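Local coordinates for dipeptide transport protein DPPA (Bacillus subtilis, PDB 1HI9), which hydrolyses N-terminal residues from peptides containing D-amino acids, as a zinc-dependent aminopeptidase that assembles into a self-compartmentalizing decamer, at residues Asn57-Lys62 / Phe85-Gly90; Ala98-Tyr103 / Val146-Val151. All coordinates share one frame; numbering follows the deposited sequence.

Interaction 1 (Asn57-Lys62 / Phe85-Gly90); sequences NDSHSK and FSMVEG. With ZN (zinc ion), chain G.
S59 meets M87 where the chain leaving strand 53-58 passes closest to the turn at 85-90, their CA atoms 4.6 Å apart, and no clear backbone hydrogen bond joins the two segments. The turn is tied within itself: V88 N bonds to F85 O and E89 N to S86 O, while F85 N donates to E89 OE2 (2.9 Å). The methyl and CG of M87 carry the apolar contact with S59. This CG stands beside the backbone N of M87 (chi1 -59°), and a bend at the last torsion (chi3 79°) folds the methyl back against S59, with M87 CE 3.6 Å from S59 CB and 3.4 Å from S59 O. The S59 hydroxyl faces the carbonyl of M87, S59 OG lying 3.2 Å from M87 O, but S6 OG is a hydrogen-bond partner of both, so this serine gathers the two segments from strand 2-7. The side chain of N57 leans toward the backbone of residues 86-89.

H60 heads the other way and binds zinc through ND1 (2.5 Å), the metal lying in the ring plane at its edge; D8, E10 and a water also bind it. H60 NE2 is hydrogen-bonded to V21 O, so with zinc on ND1 both ring nitrogens are engaged and the ring's rotation is fixed. The contact therefore backs a zinc-binding loop at the C-terminal end of a parallel strand, a usual place for active sites in alpha/beta folds. M87 also packs on E133 and N137 of helix 133-143 and on Y258 of helix 254-268, while backbone bonds set N57 and S59 beside strand 2-7 and D58 beside strand 76-80.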
loop_
_atom_site.group_PDB
_atom_site.type_symbol
_atom_site.label_atom_id
_atom_site.label_comp_id
_atom_site.label_asym_id
_atom_site.label_seq_id
_atom_site.Cartn_x
_atom_site.Cartn_y
_atom_site.Cartn_z
ATOM N N ASN A 57 -1.109 -20.403 31.807
ATOM C CA ASN A 57 -2.098 -20.021 30.803
ATOM C C ASN A 57 -1.835 -18.607 30.280
ATOM O O ASN A 57 -1.920 -17.627 31.029
ATOM C CB ASN A 57 -3.505 -20.082 31.407
ATOM C CG ASN A 57 -4.597 -19.809 30.387
ATOM O OD1 ASN A 57 -5.634 -19.223 30.704
ATOM N ND2 ASN A 57 -4.377 -20.241 29.162
ATOM N N ASP A 58 -1.512 -18.505 28.996
ATOM C CA ASP A 58 -1.260 -17.214 28.367
ATOM C C ASP A 58 -2.624 -16.547 28.347
ATOM O O ASP A 58 -3.550 -17.051 27.702
ATOM C CB ASP A 58 -0.756 -17.419 26.934
ATOM C CG ASP A 58 -0.196 -16.154 26.321
ATOM O OD1 ASP A 58 -0.811 -15.080 26.510
ATOM O OD2 ASP A 58 0.848 -16.237 25.634
ATOM N N SER A 59 -2.752 -15.417 29.041
ATOM C CA SER A 59 -4.046 -14.729 29.128
ATOM C C SER A 59 -4.143 -13.374 28.451
ATOM O O SER A 59 -4.992 -12.569 28.816
ATOM C CB SER A 59 -4.434 -14.567 30.598
ATOM O OG SER A 59 -4.384 -15.810 31.262
ATOM N N HIS A 60 -3.310 -13.129 27.452
ATOM C CA HIS A 60 -3.326 -11.838 26.786
ATOM C C HIS A 60 -3.682 -11.884 25.300
ATOM O O HIS A 60 -3.106 -12.661 24.542
ATOM C CB HIS A 60 -1.953 -11.189 26.967
ATOM C CG HIS A 60 -1.758 -9.941 26.164
ATOM N ND1 HIS A 60 -2.467 -8.785 26.406
ATOM C CD2 HIS A 60 -0.940 -9.668 25.120
ATOM C CE1 HIS A 60 -2.092 -7.853 25.549
ATOM N NE2 HIS A 60 -1.166 -8.363 24.759
ATOM N N SER A 61 -4.631 -11.045 24.895
ATOM C CA SER A 61 -5.022 -10.943 23.491
ATOM C C SER A 61 -5.217 -12.302 22.790
ATOM O O SER A 61 -6.136 -13.050 23.137
ATOM C CB SER A 61 -3.966 -10.102 22.759
ATOM O OG SER A 61 -4.356 -9.768 21.436
ATOM N N LYS A 62 -4.368 -12.614 21.807
ATOM C CA LYS A 62 -4.467 -13.880 21.079
ATOM C C LYS A 62 -3.859 -15.016 21.877
ATOM O O LYS A 62 -3.848 -16.159 21.432
ATOM C CB LYS A 62 -3.779 -13.796 19.708
ATOM C CG LYS A 62 -4.395 -12.764 18.804
ATOM C CD LYS A 62 -5.880 -13.024 18.623
ATOM C CE LYS A 62 -6.598 -11.764 18.145
ATOM N NZ LYS A 62 -8.059 -11.986 17.961
ATOM N N PHE A 85 -12.812 -20.945 28.812
ATOM C CA PHE A 85 -12.724 -20.024 29.939
ATOM C C PHE A 85 -11.615 -18.972 29.880
ATOM O O PHE A 85 -11.128 -18.510 30.904
ATOM C CB PHE A 85 -12.682 -20.801 31.269
ATOM C CG PHE A 85 -13.962 -21.525 31.569
ATOM C CD1 PHE A 85 -14.152 -22.837 31.139
ATOM C CD2 PHE A 85 -15.020 -20.860 32.175
ATOM C CE1 PHE A 85 -15.383 -23.472 31.301
ATOM C CE2 PHE A 85 -16.250 -21.484 32.342
ATOM C CZ PHE A 85 -16.435 -22.791 31.902
ATOM N N SER A 86 -11.239 -18.612 28.657
ATOM C CA SER A 86 -10.266 -17.563 28.389
ATOM C C SER A 86 -9.091 -17.473 29.358
ATOM O O SER A 86 -8.249 -18.373 29.398
ATOM C CB SER A 86 -11.008 -16.213 28.329
ATOM O OG SER A 86 -10.175 -15.148 27.892
ATOM N N MET A 87 -9.036 -16.380 30.121
ATOM C CA MET A 87 -7.966 -16.142 31.081
ATOM C C MET A 87 -7.820 -17.171 32.208
ATOM O O MET A 87 -6.758 -17.263 32.822
ATOM C CB MET A 87 -8.114 -14.743 31.680
ATOM C CG MET A 87 -8.081 -13.643 30.643
ATOM S SD MET A 87 -8.063 -11.977 31.345
ATOM C CE MET A 87 -6.361 -11.819 31.809
ATOM N N VAL A 88 -8.871 -17.937 32.493
ATOM C CA VAL A 88 -8.777 -18.943 33.546
ATOM C C VAL A 88 -8.954 -20.373 33.027
ATOM O O VAL A 88 -9.303 -21.281 33.778
ATOM C CB VAL A 88 -9.783 -18.668 34.710
ATOM C CG1 VAL A 88 -9.272 -17.516 35.562
ATOM C CG2 VAL A 88 -11.171 -18.338 34.160
ATOM N N GLU A 89 -8.702 -20.562 31.737
ATOM C CA GLU A 89 -8.791 -21.873 31.116
ATOM C C GLU A 89 -7.811 -22.838 31.788
ATOM O O GLU A 89 -6.642 -22.507 32.009
ATOM C CB GLU A 89 -8.451 -21.780 29.629
ATOM C CG GLU A 89 -8.442 -23.127 28.945
ATOM C CD GLU A 89 -9.821 -23.767 28.931
ATOM O OE1 GLU A 89 -9.894 -25.022 28.883
ATOM O OE2 GLU A 89 -10.829 -23.016 28.958
ATOM N N GLY A 90 -8.299 -24.027 32.124
ATOM C CA GLY A 90 -7.449 -25.023 32.752
ATOM C C GLY A 90 -7.458 -25.021 34.269
ATOM O O GLY A 90 -6.873 -25.899 34.899
HETATM ZN ZN ZN G . -3.956 -8.069 28.307
HETATM O O HOH W 1 -6.447 -7.916 28.818
#

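Interaction 2 (Ala98-Tyr103 / Val146-Val151); sequences ALFLGY and VPVLMV
F100 and V148 meet on one face of the sheet, their side chains crossing at about a right angle. V148 CG1 sits over the ring of F100, 4.2 Å from its centroid and 11° off the normal, which defines a CH-pi contact; V148 CG2 touches the rim at F100 CZ (3.9 Å). The methyl reaches this place because V148 CG1 lies opposite its own backbone N. V151 CG2 touches F100 CB and approaches the ring obliquely. Against the opposite face of the ring, offset toward the rim, lies the Y103 hydroxyl, while F100 CB lies over the centre of the Y103 ring, so the two aromatic residues pack closely. On the other side of the sheet L99 and M150 run side by side, with L99 CG 3.9 Å from M150 CB.

Between the two faces runs a parallel ladder, whose short strand axes lie 17° apart. A98 N donates to P147 O, and L149 N returns a bond to A98 O (2.9 Å) in the carbonyl plane but bent at the hydrogen. F100 N to M150 O is straighter (2.9 Å, 166°). Pairing A98 with V148 but L99 with M150 shifts the register by one, a beta bulge in which L149 is the extra residue, its backbone in a helical conformation. C-alpha contacts continue the ladder, V151 CA lying 3.3 Å from F100 O.

Strands 97-103 and 148-152 are thus adjacent in the parallel part of the mixed sheet, and such helix-flanked parallel strands form the core of an alpha/beta fold. Strand 2-7 flanks the first on its far side, bonded to L99 and L101. Helix 187-203 packs on L149 and M150, helix 28-48 receives L99 and L101, and the Y103 hydroxyl is held by S6 and by N137 of helix 133-143.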
loop_
_atom_site.group_PDB
_atom_site.type_symbol
_atom_site.label_atom_id
_atom_site.label_comp_id
_atom_site.label_asym_id
_atom_site.label_seq_id
_atom_site.Cartn_x
_atom_site.Cartn_y
_atom_site.Cartn_z
ATOM N N ALA A 98 -3.752 -20.073 42.901
ATOM C CA ALA A 98 -3.585 -19.399 41.632
ATOM C C ALA A 98 -2.662 -18.205 41.778
ATOM O O ALA A 98 -2.595 -17.588 42.840
ATOM C CB ALA A 98 -4.939 -18.957 41.095
ATOM N N LEU A 99 -1.948 -17.893 40.699
ATOM C CA LEU A 99 -1.014 -16.771 40.674
ATOM C C LEU A 99 -1.276 -15.941 39.416
ATOM O O LEU A 99 -1.149 -16.439 38.298
ATOM C CB LEU A 99 0.422 -17.302 40.670
ATOM C CG LEU A 99 1.559 -16.343 41.051
ATOM C CD1 LEU A 99 2.882 -17.114 41.145
ATOM C CD2 LEU A 99 1.672 -15.240 40.027
ATOM N N PHE A 100 -1.656 -14.681 39.603
ATOM C CA PHE A 100 -1.929 -13.787 38.476
ATOM C C PHE A 100 -0.686 -12.941 38.227
ATOM O O PHE A 100 -0.231 -12.230 39.124
ATOM C CB PHE A 100 -3.127 -12.881 38.790
ATOM C CG PHE A 100 -4.430 -13.620 38.968
ATOM C CD1 PHE A 100 -5.585 -12.932 39.332
ATOM C CD2 PHE A 100 -4.517 -14.985 38.757
ATOM C CE1 PHE A 100 -6.796 -13.599 39.478
ATOM C CE2 PHE A 100 -5.723 -15.650 38.900
ATOM C CZ PHE A 100 -6.863 -14.957 39.260
ATOM N N LEU A 101 -0.151 -13.016 37.010
ATOM C CA LEU A 101 1.070 -12.292 36.635
ATOM C C LEU A 101 0.843 -11.297 35.506
ATOM O O LEU A 101 0.099 -11.568 34.566
ATOM C CB LEU A 101 2.142 -13.289 36.191
ATOM C CG LEU A 101 3.582 -13.125 36.666
ATOM C CD1 LEU A 101 4.435 -14.137 35.924
ATOM C CD2 LEU A 101 4.102 -11.724 36.426
ATOM N N GLY A 102 1.515 -10.156 35.592
ATOM C CA GLY A 102 1.382 -9.144 34.567
ATOM C C GLY A 102 -0.006 -8.549 34.472
ATOM O O GLY A 102 -0.440 -8.136 33.393
ATOM N N TYR A 103 -0.714 -8.511 35.597
ATOM C CA TYR A 103 -2.049 -7.941 35.602
ATOM C C TYR A 103 -2.038 -6.419 35.641
ATOM O O TYR A 103 -1.029 -5.781 35.959
ATOM C CB TYR A 103 -2.857 -8.513 36.764
ATOM C CG TYR A 103 -3.581 -9.795 36.393
ATOM C CD1 TYR A 103 -2.910 -10.840 35.761
ATOM C CD2 TYR A 103 -4.934 -9.951 36.651
ATOM C CE1 TYR A 103 -3.579 -12.009 35.390
ATOM C CE2 TYR A 103 -5.610 -11.114 36.288
ATOM C CZ TYR A 103 -4.933 -12.133 35.659
ATOM O OH TYR A 103 -5.621 -13.260 35.288
ATOM N N VAL A 146 -10.396 -22.361 44.891
ATOM C CA VAL A 146 -8.970 -22.145 44.763
ATOM C C VAL A 146 -8.697 -20.697 45.096
ATOM O O VAL A 146 -9.328 -19.795 44.559
ATOM C CB VAL A 146 -8.476 -22.448 43.350
ATOM C CG1 VAL A 146 -6.998 -22.142 43.253
ATOM C CG2 VAL A 146 -8.747 -23.906 43.012
ATOM N N PRO A 147 -7.768 -20.458 46.021
ATOM C CA PRO A 147 -7.413 -19.097 46.430
ATOM C C PRO A 147 -6.348 -18.447 45.545
ATOM O O PRO A 147 -5.457 -19.118 45.024
ATOM C CB PRO A 147 -6.921 -19.297 47.855
ATOM C CG PRO A 147 -6.216 -20.634 47.756
ATOM C CD PRO A 147 -7.180 -21.459 46.932
ATOM N N VAL A 148 -6.460 -17.133 45.379
ATOM C CA VAL A 148 -5.509 -16.377 44.590
ATOM C C VAL A 148 -4.402 -15.991 45.565
ATOM O O VAL A 148 -4.529 -15.032 46.329
ATOM C CB VAL A 148 -6.158 -15.110 44.000
ATOM C CG1 VAL A 148 -5.125 -14.287 43.264
ATOM C CG2 VAL A 148 -7.298 -15.501 43.066
ATOM N N LEU A 149 -3.317 -16.752 45.542
ATOM C CA LEU A 149 -2.206 -16.532 46.453
ATOM C C LEU A 149 -1.391 -15.282 46.189
ATOM O O LEU A 149 -0.946 -14.610 47.121
ATOM C CB LEU A 149 -1.281 -17.748 46.431
ATOM C CG LEU A 149 -1.970 -19.084 46.716
ATOM C CD1 LEU A 149 -0.928 -20.206 46.751
ATOM C CD2 LEU A 149 -2.709 -19.009 48.046
ATOM N N MET A 150 -1.195 -14.968 44.914
ATOM C CA MET A 150 -0.388 -13.818 44.540
ATOM C C MET A 150 -0.895 -13.131 43.276
ATOM O O MET A 150 -1.480 -13.765 42.400
ATOM C CB MET A 150 1.053 -14.277 44.318
ATOM C CG MET A 150 2.065 -13.165 44.130
ATOM S SD MET A 150 3.673 -13.855 43.731
ATOM C CE MET A 150 4.164 -12.820 42.360
ATOM N N VAL A 151 -0.651 -11.830 43.195
ATOM C CA VAL A 151 -1.034 -11.029 42.046
ATOM C C VAL A 151 0.112 -10.054 41.783
ATOM O O VAL A 151 0.495 -9.298 42.673
ATOM C CB VAL A 151 -2.338 -10.228 42.320
ATOM C CG1 VAL A 151 -2.630 -9.283 41.161
ATOM C CG2 VAL A 151 -3.514 -11.184 42.506
#

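Interactions 1 and 2 have centres 13 Å apart and follow one another along the chain, yet both reach the same mixed sheet, where strand 2-7 lies between strands 53-58 and 97-103. They touch directly where M87 CE approaches Y103 OH at 3.8 Å, a packing contact. S6 is a shared second-shell residue: its hydroxyl is hydrogen-bonded to S59, to M87 O and to Y103. Both contacts lie beside the dinuclear zinc site. Interaction 1 supplies a ligand, H60, and brings the side chain of M87 to about 4 Å from the other zinc; in interaction 2 the Y103 side chain comes about 4 Å from that of D8, which binds both metals.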